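Local coordinates for protein transmembrane oligosaccharyl transferase (Archaeoglobus fulgidus, PDB 3WAJ) that is an archaeal membrane protein of the oligosaccharyl transferase STT3 family, with many helices in its N-terminal part and a zinc ion bound in the model, at residues 24-29 with 488-493; 31-36 with 155-160; 141-146 with 480-485; 148-153 with 426-431. All coordinates share one frame; numbering follows the deposited sequence.

Contact 1. Residues 24-29 with 488-493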
loop_
_atom_site.group_PDB
_atom_site.type_symbol
_atom_site.label_atom_id
_atom_site.label_comp_id
_atom_site.label_asym_id
_atom_site.label_seq_id
_atom_site.Cartn_x
_atom_site.Cartn_y
_atom_site.Cartn_z
ATOM N N SER A 24 20.041 15.972 -2.132
ATOM C CA SER A 24 18.805 15.374 -1.652
ATOM C C SER A 24 17.596 16.012 -2.349
ATOM O O SER A 24 16.627 15.323 -2.679
ATOM C CB SER A 24 18.707 15.509 -0.130
ATOM O OG SER A 24 17.720 14.649 0.399
ATOM N N VAL A 25 17.657 17.322 -2.579
ATOM C CA VAL A 25 16.601 17.992 -3.326
ATOM C C VAL A 25 16.608 17.488 -4.757
ATOM O O VAL A 25 15.553 17.218 -5.332
ATOM C CB VAL A 25 16.750 19.523 -3.317
ATOM C CG1 VAL A 25 15.685 20.172 -4.208
ATOM C CG2 VAL A 25 16.633 20.060 -1.910
ATOM N N LYS A 26 17.802 17.365 -5.323
ATOM C CA LYS A 26 17.963 16.890 -6.695
ATOM C C LYS A 26 17.333 15.513 -6.828
ATOM O O LYS A 26 16.570 15.254 -7.754
ATOM C CB LYS A 26 19.453 16.853 -7.088
ATOM C CG LYS A 26 19.740 16.396 -8.526
ATOM C CD LYS A 26 20.074 14.900 -8.594
ATOM C CE LYS A 26 20.545 14.469 -9.980
ATOM N NZ LYS A 26 19.569 14.705 -11.059
ATOM N N LEU A 27 17.643 14.650 -5.867
ATOM C CA LEU A 27 17.117 13.286 -5.834
ATOM C C LEU A 27 15.613 13.231 -5.547
ATOM O O LEU A 27 14.883 12.479 -6.183
ATOM C CB LEU A 27 17.892 12.441 -4.810
ATOM C CG LEU A 27 18.860 11.384 -5.350
ATOM C CD1 LEU A 27 19.509 11.849 -6.630
ATOM C CD2 LEU A 27 19.917 11.029 -4.312
ATOM N N ARG A 28 15.123 14.031 -4.611
ATOM C CA ARG A 28 13.732 13.854 -4.178
ATOM C C ARG A 28 12.681 14.760 -4.816
ATOM O O ARG A 28 11.512 14.391 -4.894
ATOM C CB ARG A 28 13.645 13.888 -2.653
ATOM C CG ARG A 28 14.265 12.669 -2.021
ATOM C CD ARG A 28 14.979 12.998 -0.724
ATOM N NE ARG A 28 15.913 11.933 -0.366
ATOM C CZ ARG A 28 15.767 11.163 0.697
ATOM N NH1 ARG A 28 14.746 11.375 1.500
ATOM N NH2 ARG A 28 16.637 10.204 0.966
ATOM N N ILE A 29 13.099 15.934 -5.273
ATOM C CA ILE A 29 12.174 16.894 -5.869
ATOM C C ILE A 29 12.360 16.991 -7.383
ATOM O O ILE A 29 11.387 17.058 -8.136
ATOM C CB ILE A 29 12.329 18.282 -5.212
ATOM C CG1 ILE A 29 12.077 18.168 -3.705
ATOM C CG2 ILE A 29 11.416 19.316 -5.862
ATOM C CD1 ILE A 29 11.743 19.475 -3.028
ATOM N N LEU A 488 22.362 4.030 -7.694
ATOM C CA LEU A 488 21.044 3.445 -7.441
ATOM C C LEU A 488 20.033 4.510 -7.004
ATOM O O LEU A 488 18.897 4.526 -7.472
ATOM C CB LEU A 488 21.132 2.322 -6.397
ATOM C CG LEU A 488 21.506 0.914 -6.874
ATOM C CD1 LEU A 488 21.161 0.726 -8.342
ATOM C CD2 LEU A 488 22.964 0.600 -6.621
ATOM N N ALA A 489 20.476 5.400 -6.119
ATOM C CA ALA A 489 19.648 6.489 -5.606
ATOM C C ALA A 489 19.189 7.449 -6.694
ATOM O O ALA A 489 18.118 8.032 -6.592
ATOM C CB ALA A 489 20.392 7.242 -4.551
ATOM N N ASP A 490 20.013 7.642 -7.719
ATOM C CA ASP A 490 19.610 8.479 -8.836
ATOM C C ASP A 490 18.668 7.713 -9.781
ATOM O O ASP A 490 17.662 8.258 -10.267
ATOM C CB ASP A 490 20.833 9.013 -9.583
ATOM C CG ASP A 490 20.460 9.985 -10.675
ATOM O OD1 ASP A 490 20.270 11.181 -10.355
ATOM O OD2 ASP A 490 20.332 9.548 -11.844
ATOM N N ALA A 491 18.980 6.439 -10.007
ATOM C CA ALA A 491 18.190 5.595 -10.907
ATOM C C ALA A 491 16.827 5.205 -10.338
ATOM O O ALA A 491 15.906 4.916 -11.098
ATOM C CB ALA A 491 18.961 4.360 -11.275
ATOM N N GLN A 492 16.705 5.161 -9.012
ATOM C CA GLN A 492 15.435 4.805 -8.382
ATOM C C GLN A 492 14.568 6.025 -8.109
ATOM O O GLN A 492 13.394 5.903 -7.837
ATOM C CB GLN A 492 15.686 4.078 -7.067
ATOM C CG GLN A 492 16.315 2.714 -7.189
ATOM C CD GLN A 492 16.627 2.121 -5.824
ATOM O OE1 GLN A 492 16.311 2.720 -4.792
ATOM N NE2 GLN A 492 17.245 0.944 -5.811
ATOM N N SER A 493 15.176 7.199 -8.179
ATOM C CA SER A 493 14.547 8.447 -7.784
ATOM C C SER A 493 13.882 9.114 -8.980
ATOM O O SER A 493 13.194 10.131 -8.845
ATOM C CB SER A 493 15.627 9.367 -7.218
ATOM O OG SER A 493 15.182 10.695 -7.124
#
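Leu27 lays its branched end over the C-terminal part of helix 474-491 and overlaps Ala489 and Asp490. The CD2 methyl of Leu27 meets CB of Ala489 at 3.8 Å. The CD1 methyl of Leu27 turns to the next residue and lies 4.0 Å from CA of Asp490. Leu27 CG rests near the Ala489 carbonyl. Neither torsion of Leu27 is close to a staggered value (chi1 -107°, chi2 34°), and the exact placing of its methyls may be uncertain. Beside this apolar patch runs Lys26. Its chain starts opposite the backbone N (chi1 -179°) and bends at chi2, which brings CE and NZ obliquely across to OD1 of Asp490. CE of Lys26 lies 3.3 Å from OD1 of Asp490. NZ of Lys26 stands 3.7 Å from OD1 of Asp490, a long salt bridge. The stronger partner of NZ is OD1 of Asn31, just past helix 19-30. Asn31 ND2 gives a weak hydrogen bond to Asp490 OD1, and the amide thus ties both charged groups together. Ser493 also lies against Leu27, but its OG is modelled too close to the Leu27 carbonyl, and that approach is doubtful. The contact joins the C-terminal parts of helices 19-30 and 474-491 in the membrane part of the protein. Its chemistry implies a small apolar patch, Leu27 on Ala489, flanked by a long, weak charge pair that Asn31 links.

Contact 2. Residues 31-36 with 155-160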
loop_
_atom_site.group_PDB
_atom_site.type_symbol
_atom_site.label_atom_id
_atom_site.label_comp_id
_atom_site.label_asym_id
_atom_site.label_seq_id
_atom_site.Cartn_x
_atom_site.Cartn_y
_atom_site.Cartn_z
ATOM N N ASN A 31 14.517 14.901 -9.700
ATOM C CA ASN A 31 14.481 13.653 -10.461
ATOM C C ASN A 31 13.085 13.149 -10.889
ATOM O O ASN A 31 12.886 12.855 -12.069
ATOM C CB ASN A 31 15.276 12.558 -9.742
ATOM C CG ASN A 31 16.715 12.507 -10.184
ATOM O OD1 ASN A 31 17.443 13.494 -10.073
ATOM N ND2 ASN A 31 17.139 11.354 -10.694
ATOM N N PRO A 32 12.115 13.062 -9.950
ATOM C CA PRO A 32 10.830 12.512 -10.396
ATOM C C PRO A 32 9.809 13.592 -10.759
ATOM O O PRO A 32 8.639 13.260 -10.931
ATOM C CB PRO A 32 10.348 11.756 -9.155
ATOM C CG PRO A 32 10.811 12.638 -8.021
ATOM C CD PRO A 32 12.132 13.256 -8.483
ATOM N N TRP A 33 10.243 14.846 -10.874
ATOM C CA TRP A 33 9.340 15.970 -11.129
ATOM C C TRP A 33 8.271 15.717 -12.215
ATOM O O TRP A 33 7.093 16.048 -12.029
ATOM C CB TRP A 33 10.152 17.230 -11.469
ATOM C CG TRP A 33 9.297 18.417 -11.686
ATOM C CD1 TRP A 33 8.644 18.759 -12.833
ATOM C CD2 TRP A 33 8.986 19.436 -10.726
ATOM N NE1 TRP A 33 7.944 19.927 -12.647
ATOM C CE2 TRP A 33 8.136 20.365 -11.364
ATOM C CE3 TRP A 33 9.341 19.647 -9.386
ATOM C CZ2 TRP A 33 7.632 21.492 -10.707
ATOM C CZ3 TRP A 33 8.848 20.764 -8.737
ATOM C CH2 TRP A 33 7.999 21.676 -9.396
ATOM N N ASN A 34 8.674 15.136 -13.340
ATOM C CA ASN A 34 7.738 14.952 -14.451
ATOM C C ASN A 34 6.832 13.731 -14.293
ATOM O O ASN A 34 5.854 13.580 -15.025
ATOM C CB ASN A 34 8.463 14.951 -15.810
ATOM C CG ASN A 34 9.103 16.299 -16.134
ATOM O OD1 ASN A 34 8.502 17.356 -15.924
ATOM N ND2 ASN A 34 10.332 16.264 -16.638
ATOM N N SER A 35 7.154 12.864 -13.341
ATOM C CA SER A 35 6.254 11.761 -13.012
ATOM C C SER A 35 5.117 12.223 -12.086
ATOM O O SER A 35 4.027 11.655 -12.092
ATOM C CB SER A 35 7.010 10.598 -12.366
ATOM O OG SER A 35 8.150 10.241 -13.110
ATOM N N VAL A 36 5.393 13.246 -11.286
ATOM C CA VAL A 36 4.412 13.809 -10.371
ATOM C C VAL A 36 3.595 14.908 -11.050
ATOM O O VAL A 36 2.364 14.944 -10.949
ATOM C CB VAL A 36 5.095 14.338 -9.097
ATOM C CG1 VAL A 36 4.073 14.977 -8.154
ATOM C CG2 VAL A 36 5.871 13.204 -8.388
ATOM N N SER A 155 10.108 8.857 0.191
ATOM C CA SER A 155 10.641 10.126 0.666
ATOM C C SER A 155 10.791 11.063 -0.527
ATOM O O SER A 155 11.357 12.154 -0.451
ATOM C CB SER A 155 11.994 9.860 1.307
ATOM O OG SER A 155 12.397 10.940 2.099
ATOM N N ILE A 156 10.259 10.588 -1.640
ATOM C CA ILE A 156 10.309 11.251 -2.931
ATOM C C ILE A 156 9.104 12.196 -3.081
ATOM O O ILE A 156 8.096 12.043 -2.376
ATOM C CB ILE A 156 10.310 10.153 -4.034
ATOM C CG1 ILE A 156 11.571 10.231 -4.863
ATOM C CG2 ILE A 156 9.075 10.177 -4.898
ATOM C CD1 ILE A 156 12.782 9.999 -4.039
ATOM N N LEU A 157 9.221 13.179 -3.977
ATOM C CA LEU A 157 8.101 14.043 -4.367
ATOM C C LEU A 157 6.829 13.214 -4.573
ATOM O O LEU A 157 6.839 12.212 -5.301
ATOM C CB LEU A 157 8.433 14.736 -5.694
ATOM C CG LEU A 157 8.080 16.179 -6.058
ATOM C CD1 LEU A 157 7.689 16.205 -7.513
ATOM C CD2 LEU A 157 7.005 16.804 -5.187
ATOM N N GLY A 158 5.732 13.615 -3.935
ATOM C CA GLY A 158 4.462 12.955 -4.188
ATOM C C GLY A 158 4.142 11.741 -3.325
ATOM O O GLY A 158 2.970 11.376 -3.218
ATOM N N PHE A 159 5.141 11.100 -2.713
ATOM C CA PHE A 159 4.820 9.965 -1.857
ATOM C C PHE A 159 4.513 10.392 -0.430
ATOM O O PHE A 159 5.218 10.027 0.520
ATOM C CB PHE A 159 5.881 8.862 -1.868
ATOM C CG PHE A 159 5.298 7.508 -1.591
ATOM C CD1 PHE A 159 4.852 6.710 -2.638
ATOM C CD2 PHE A 159 5.099 7.074 -0.284
ATOM C CE1 PHE A 159 4.263 5.476 -2.395
ATOM C CE2 PHE A 159 4.510 5.828 -0.016
ATOM C CZ PHE A 159 4.085 5.031 -1.071
ATOM N N ASN A 160 3.434 11.150 -0.287
ATOM C CA ASN A 160 3.094 11.758 0.984
ATOM C C ASN A 160 2.513 10.749 1.970
ATOM O O ASN A 160 1.296 10.674 2.154
ATOM C CB ASN A 160 2.119 12.915 0.773
ATOM C CG ASN A 160 1.847 13.651 2.043
ATOM O OD1 ASN A 160 2.754 13.850 2.856
ATOM N ND2 ASN A 160 0.595 14.021 2.257
#
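Leu157 pushes its CD1 methyl against Val36, and this is the tight part of the contact. CD1 of Leu157 lies 3.6 Å from CB of Val36 and equally close to CG2 of Val36. Val36 holds CG1 opposite its backbone N (chi1 178°). The other methyl, CG2 of Val36, is left to approach the loop backbone, 3.4 Å from the carbonyl O of Leu157. Pro32 adds a second, ordinary packing point. CG of Pro32 lies 3.9 Å from CB of Leu157 and 4.0 Å from CG1 of Ile156, so one proline corner serves two neighbours. Pro32 is also the N-cap residue of helix 33-36, and its carbonyl accepts from both Ser35 N and Val36 N.

The partner is a type II beta turn from Ile156 to Phe159, closed by Phe159 N to Ile156 O at 3.1 Å. Gly158 holds its third position with positive phi (89°), as is common for glycine in such turns. The turn lies in the loop between helices 150-153 and 163-181. The same loop leads on to Asp161, which binds the zinc ion together with His163 and Asp47. Leu157 N bonds to the Arg28 carbonyl of helix 19-30, and Gly158 has backbone bonds to Gly44 and Ala110.

The packing is looser at Trp33. CE3 of Trp33 stays 4.3 Å from CD1 of Leu157, and the methyl meets the ring obliquely. The ring also touches Phe111 and Phe37. Trp33 is partly exposed and in the crystal touches a neighbouring molecule. Asn34 beside it is exposed.

Contact 3. Residues 141-146 with 480-485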
loop_
_atom_site.group_PDB
_atom_site.type_symbol
_atom_site.label_atom_id
_atom_site.label_comp_id
_atom_site.label_asym_id
_atom_site.label_seq_id
_atom_site.Cartn_x
_atom_site.Cartn_y
_atom_site.Cartn_z
ATOM N N ALA A 141 25.256 12.985 7.574
ATOM C CA ALA A 141 24.218 13.764 6.918
ATOM C C ALA A 141 24.308 13.636 5.401
ATOM O O ALA A 141 23.306 13.784 4.702
ATOM C CB ALA A 141 24.310 15.210 7.334
ATOM N N PHE A 142 25.509 13.359 4.900
ATOM C CA PHE A 142 25.710 13.188 3.464
ATOM C C PHE A 142 25.221 11.819 3.002
ATOM O O PHE A 142 24.682 11.679 1.907
ATOM C CB PHE A 142 27.188 13.382 3.092
ATOM C CG PHE A 142 27.480 13.197 1.623
ATOM C CD1 PHE A 142 27.552 14.290 0.772
ATOM C CD2 PHE A 142 27.695 11.930 1.096
ATOM C CE1 PHE A 142 27.819 14.120 -0.580
ATOM C CE2 PHE A 142 27.951 11.754 -0.246
ATOM C CZ PHE A 142 28.020 12.850 -1.088
ATOM N N LEU A 143 25.428 10.808 3.833
ATOM C CA LEU A 143 25.058 9.446 3.473
ATOM C C LEU A 143 23.550 9.222 3.474
ATOM O O LEU A 143 23.023 8.515 2.610
ATOM C CB LEU A 143 25.762 8.440 4.384
ATOM C CG LEU A 143 27.262 8.323 4.114
ATOM C CD1 LEU A 143 27.874 7.267 4.999
ATOM C CD2 LEU A 143 27.496 7.995 2.648
ATOM N N ILE A 144 22.853 9.831 4.429
ATOM C CA ILE A 144 21.398 9.683 4.503
ATOM C C ILE A 144 20.743 10.427 3.342
ATOM O O ILE A 144 19.656 10.065 2.892
ATOM C CB ILE A 144 20.832 10.161 5.870
ATOM C CG1 ILE A 144 19.412 9.618 6.101
ATOM C CG2 ILE A 144 20.905 11.689 6.007
ATOM C CD1 ILE A 144 19.339 8.097 6.210
ATOM N N ALA A 145 21.430 11.452 2.840
ATOM C CA ALA A 145 20.926 12.231 1.716
ATOM C C ALA A 145 20.945 11.440 0.403
ATOM O O ALA A 145 20.291 11.824 -0.562
ATOM C CB ALA A 145 21.704 13.535 1.573
ATOM N N ILE A 146 21.685 10.335 0.371
ATOM C CA ILE A 146 21.817 9.551 -0.861
ATOM C C ILE A 146 21.489 8.060 -0.741
ATOM O O ILE A 146 21.534 7.347 -1.732
ATOM C CB ILE A 146 23.234 9.686 -1.480
ATOM C CG1 ILE A 146 24.313 9.456 -0.418
ATOM C CG2 ILE A 146 23.423 11.051 -2.088
ATOM C CD1 ILE A 146 25.401 8.512 -0.846
ATOM N N ALA A 480 34.259 4.247 -2.926
ATOM C CA ALA A 480 33.698 2.895 -2.889
ATOM C C ALA A 480 32.356 2.901 -2.159
ATOM O O ALA A 480 31.480 2.071 -2.420
ATOM C CB ALA A 480 34.659 1.935 -2.217
ATOM N N ALA A 481 32.208 3.843 -1.233
ATOM C CA ALA A 481 30.959 4.018 -0.512
ATOM C C ALA A 481 29.984 4.871 -1.327
ATOM O O ALA A 481 29.029 4.351 -1.893
ATOM C CB ALA A 481 31.221 4.645 0.848
ATOM N N ILE A 482 30.255 6.174 -1.395
ATOM C CA ILE A 482 29.371 7.160 -2.029
ATOM C C ILE A 482 28.977 6.888 -3.497
ATOM O O ILE A 482 27.852 7.187 -3.906
ATOM C CB ILE A 482 29.962 8.599 -1.886
ATOM C CG1 ILE A 482 30.058 8.996 -0.405
ATOM C CG2 ILE A 482 29.145 9.627 -2.671
ATOM C CD1 ILE A 482 31.022 10.154 -0.118
ATOM N N TYR A 483 29.871 6.310 -4.291
ATOM C CA TYR A 483 29.581 6.209 -5.723
ATOM C C TYR A 483 28.424 5.289 -6.127
ATOM O O TYR A 483 27.443 5.764 -6.686
ATOM C CB TYR A 483 30.828 5.910 -6.569
ATOM C CG TYR A 483 30.484 5.770 -8.032
ATOM C CD1 TYR A 483 30.379 4.517 -8.633
ATOM C CD2 TYR A 483 30.225 6.891 -8.805
ATOM C CE1 TYR A 483 30.044 4.391 -9.975
ATOM C CE2 TYR A 483 29.889 6.780 -10.141
ATOM C CZ TYR A 483 29.802 5.531 -10.725
ATOM O OH TYR A 483 29.468 5.438 -12.060
ATOM N N PRO A 484 28.531 3.972 -5.869
ATOM C CA PRO A 484 27.438 3.154 -6.409
ATOM C C PRO A 484 26.125 3.303 -5.634
ATOM O O PRO A 484 25.106 2.776 -6.078
ATOM C CB PRO A 484 27.978 1.724 -6.292
ATOM C CG PRO A 484 28.925 1.773 -5.145
ATOM C CD PRO A 484 29.526 3.158 -5.141
ATOM N N THR A 485 26.142 4.010 -4.505
ATOM C CA THR A 485 24.889 4.286 -3.795
ATOM C C THR A 485 24.265 5.643 -4.167
ATOM O O THR A 485 23.123 5.921 -3.807
ATOM C CB THR A 485 25.008 4.101 -2.258
ATOM O OG1 THR A 485 25.106 5.374 -1.609
ATOM C CG2 THR A 485 26.219 3.279 -1.927
#
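Ile482 sets its CG2 methyl against the edge of the Phe142 ring, near the ring plane. CG2 of Ile482 lies 3.4 Å from CE2 of Phe142. The first torsion of Ile482 (chi1 -63°) puts CG2 opposite the backbone N, where it meets that ring carbon. CD1 of Ile482 is 3.5 Å from CE2 of Phe142, but it stands off the ring plane, over the same rim. The ring and the isoleucine chain meet at about a right angle. Leu143 also crosses Ile482 at about a right angle, with CD2 of Leu143 4.1 Å from CG1 of Ile482.

This is helix-to-helix packing in the membrane part of the fold. It joins the C-terminal part of helix 134-144 and the residues after it to helix 474-491, which is kinked at Pro484, where the backbone has no N-H to bond the turn before. Phe142 and Ile146 also touch Ile23 of helix 19-30, while Leu143 reaches Ala436 and Ser439 of helix 429-446.

Ile146 loses almost as much surface to this contact as Ile482. Its CG1 stands between the backbone N and the carbonyl carbon (chi1 49°), and its CD1 reaches across to the second helix. CD1 of Ile146 lies 4.3 Å from CG2 of Ile482. CD1 of Ile146 is 3.2 Å from OG1 of Thr485. The carbonyl O atoms of Ile146 and Thr485 are 3.0 Å apart, and as two acceptors they do not bond each other.

Contact 4. Residues 148-153 with 426-431. With SO4 (sulfate ion), chain C.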
loop_
_atom_site.group_PDB
_atom_site.type_symbol
_atom_site.label_atom_id
_atom_site.label_comp_id
_atom_site.label_asym_id
_atom_site.label_seq_id
_atom_site.Cartn_x
_atom_site.Cartn_y
_atom_site.Cartn_z
ATOM N N PRO A 148 19.416 4.686 -0.778
ATOM C CA PRO A 148 18.403 4.387 -1.805
ATOM C C PRO A 148 17.432 3.470 -1.067
ATOM O O PRO A 148 17.334 3.529 0.164
ATOM C CB PRO A 148 19.031 3.619 -2.969
ATOM C CG PRO A 148 20.195 2.895 -2.309
ATOM C CD PRO A 148 20.738 3.894 -1.291
ATOM N N GLY A 149 16.724 2.627 -1.818
ATOM C CA GLY A 149 15.792 1.675 -1.236
ATOM C C GLY A 149 14.458 2.283 -0.823
ATOM O O GLY A 149 14.064 3.361 -1.302
ATOM N N GLN A 150 13.764 1.583 0.071
ATOM C CA GLN A 150 12.472 2.025 0.568
ATOM C C GLN A 150 12.522 3.424 1.144
ATOM O O GLN A 150 11.604 4.216 0.939
ATOM C CB GLN A 150 11.986 1.087 1.654
ATOM C CG GLN A 150 10.952 0.099 1.225
ATOM C CD GLN A 150 10.621 -0.836 2.356
ATOM O OE1 GLN A 150 10.618 -0.437 3.523
ATOM N NE2 GLN A 150 10.384 -2.096 2.030
ATOM N N PHE A 151 13.587 3.716 1.881
ATOM C CA PHE A 151 13.697 4.986 2.578
ATOM C C PHE A 151 13.627 6.138 1.603
ATOM O O PHE A 151 13.006 7.149 1.895
ATOM C CB PHE A 151 14.989 5.053 3.375
ATOM C CG PHE A 151 15.272 6.405 3.956
ATOM C CD1 PHE A 151 14.740 6.776 5.185
ATOM C CD2 PHE A 151 16.104 7.303 3.293
ATOM C CE1 PHE A 151 15.006 8.043 5.738
ATOM C CE2 PHE A 151 16.388 8.568 3.839
ATOM C CZ PHE A 151 15.838 8.937 5.064
ATOM N N LEU A 152 14.263 5.983 0.446
ATOM C CA LEU A 152 14.198 6.996 -0.608
ATOM C C LEU A 152 12.860 6.979 -1.354
ATOM O O LEU A 152 12.254 8.036 -1.580
ATOM C CB LEU A 152 15.354 6.810 -1.603
ATOM C CG LEU A 152 15.363 7.740 -2.817
ATOM C CD1 LEU A 152 15.735 9.173 -2.418
ATOM C CD2 LEU A 152 16.302 7.211 -3.885
ATOM N N GLN A 153 12.402 5.789 -1.742
ATOM C CA GLN A 153 11.170 5.676 -2.524
ATOM C C GLN A 153 9.970 6.300 -1.813
ATOM O O GLN A 153 9.101 6.878 -2.451
ATOM C CB GLN A 153 10.900 4.221 -2.900
ATOM C CG GLN A 153 11.775 3.723 -4.043
ATOM C CD GLN A 153 11.791 2.208 -4.140
ATOM O OE1 GLN A 153 11.134 1.514 -3.355
ATOM N NE2 GLN A 153 12.550 1.684 -5.101
ATOM N N ARG A 426 8.654 -4.726 4.786
ATOM C CA ARG A 426 7.864 -3.494 4.888
ATOM C C ARG A 426 8.463 -2.447 5.837
ATOM O O ARG A 426 7.999 -1.305 5.875
ATOM C CB ARG A 426 6.398 -3.795 5.239
ATOM C CG ARG A 426 6.144 -4.212 6.681
ATOM C CD ARG A 426 4.667 -4.529 6.904
ATOM N NE ARG A 426 4.138 -3.879 8.104
ATOM C CZ ARG A 426 3.327 -2.822 8.099
ATOM N NH1 ARG A 426 2.927 -2.289 6.952
ATOM N NH2 ARG A 426 2.907 -2.300 9.243
ATOM N N PHE A 427 9.500 -2.843 6.576
ATOM C CA PHE A 427 10.162 -1.966 7.544
ATOM C C PHE A 427 11.623 -1.693 7.196
ATOM O O PHE A 427 12.387 -1.229 8.043
ATOM C CB PHE A 427 10.087 -2.565 8.955
ATOM C CG PHE A 427 8.703 -2.578 9.534
ATOM C CD1 PHE A 427 8.001 -1.390 9.708
ATOM C CD2 PHE A 427 8.107 -3.773 9.919
ATOM C CE1 PHE A 427 6.710 -1.389 10.250
ATOM C CE2 PHE A 427 6.824 -3.791 10.462
ATOM C CZ PHE A 427 6.119 -2.592 10.624
ATOM N N ALA A 428 12.007 -1.982 5.953
ATOM C CA ALA A 428 13.381 -1.779 5.499
ATOM C C ALA A 428 13.875 -0.353 5.737
ATOM O O ALA A 428 15.045 -0.155 6.082
ATOM C CB ALA A 428 13.517 -2.155 4.039
ATOM N N TYR A 429 12.983 0.628 5.567
ATOM C CA TYR A 429 13.354 2.044 5.689
ATOM C C TYR A 429 13.982 2.403 7.040
ATOM O O TYR A 429 14.746 3.364 7.151
ATOM C CB TYR A 429 12.168 2.965 5.373
ATOM C CG TYR A 429 10.930 2.706 6.198
ATOM C CD1 TYR A 429 10.789 3.242 7.469
ATOM C CD2 TYR A 429 9.888 1.949 5.694
ATOM C CE1 TYR A 429 9.650 3.007 8.231
ATOM C CE2 TYR A 429 8.758 1.717 6.436
ATOM C CZ TYR A 429 8.647 2.242 7.711
ATOM O OH TYR A 429 7.513 2.008 8.455
ATOM N N TYR A 430 13.679 1.619 8.066
ATOM C CA TYR A 430 14.277 1.858 9.370
ATOM C C TYR A 430 15.786 1.578 9.404
ATOM O O TYR A 430 16.499 2.099 10.273
ATOM C CB TYR A 430 13.545 1.049 10.434
ATOM C CG TYR A 430 12.273 1.686 10.977
ATOM C CD1 TYR A 430 12.314 2.890 11.658
ATOM C CD2 TYR A 430 11.056 1.052 10.860
ATOM C CE1 TYR A 430 11.176 3.457 12.182
ATOM C CE2 TYR A 430 9.905 1.609 11.384
ATOM C CZ TYR A 430 9.975 2.812 12.047
ATOM O OH TYR A 430 8.843 3.380 12.578
ATOM N N PHE A 431 16.281 0.767 8.468
ATOM C CA PHE A 431 17.710 0.445 8.448
ATOM C C PHE A 431 18.517 1.579 7.822
ATOM O O PHE A 431 19.726 1.685 8.036
ATOM C CB PHE A 431 17.980 -0.884 7.715
ATOM C CG PHE A 431 17.565 -2.110 8.490
ATOM C CD1 PHE A 431 17.851 -2.224 9.844
ATOM C CD2 PHE A 431 16.882 -3.149 7.863
ATOM C CE1 PHE A 431 17.464 -3.353 10.563
ATOM C CE2 PHE A 431 16.490 -4.283 8.574
ATOM C CZ PHE A 431 16.782 -4.382 9.923
HETATM S S SO4 C . 1.091 1.347 8.020
HETATM O O1 SO4 C . 0.158 2.131 7.199
HETATM O O2 SO4 C . 0.305 0.556 8.972
HETATM O O3 SO4 C . 1.864 0.469 7.140
HETATM O O4 SO4 C . 2.024 2.196 8.770
#
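Gln150 is the first residue of 148-153 to touch 426-431. It follows Gly149, the N-cap residue of helix 150-153, whose N is bonded to Gln492. The Gln150 chain is extended beyond CG and carries its amide over Ala428. CD of Gln150 lies 3.6 Å from CB of Ala428. OE1 of Gln150 takes a weak hydrogen bond from Tyr429 N at 3.3 Å, bent to 142°. Ala428 N is also close to OE1 of Gln150, at 3.2 Å. Phe151 comes next, and here the backbones come close. CA of Phe151 lies 3.8 Å from CB of Tyr429. Phe151 CG is opposite its backbone N (chi1 171°). The Tyr429 OH bonds to Glu166, and its ring meets that of His163, a zinc ligand.

Arg426 turns its side chain to a sulfate ion, probably from the crystallisation liquor. NH1 of Arg426 donates to sulfate O3 at 3.0 Å, fairly straight at 155°. NE2 of His81 and NE2 of His162 are hydrogen-bonded to the same sulfate. The zinc ion is about 7 Å from the Arg426 side chain. The contact thus borders the metal site.

Helix 163-181 covers Phe151 through Ile164 and Ala167. Tyr430 OH bonds to Tyr211 and only weakly to Glu166. Arg28 of helix 19-30 touches Phe151 and Leu152, and helix 405-420 packs on Tyr430 and Phe431 at the start of helix 429-446.

Overall arrangement
Contacts 1, 2 and 3 are buried. Contact 4 is only partly so and lies nearest the zinc ion. Contacts 1 and 3 both use helix 474-491, near its C-terminal end and one to two turns earlier. Contact 3 is mainly apolar. Contact 1 adds a long salt bridge beside the apolar patch. Contact 2 is apolar packing on a turn. Contact 4 has a weak amide bond and an arginine facing an anion. Polar links tie contact 1 to contacts 2 and 4. Contacts 1 and 3 touch by packing alone. Contacts 2 and 3 do not touch; their nearest atoms are about 7 Å apart.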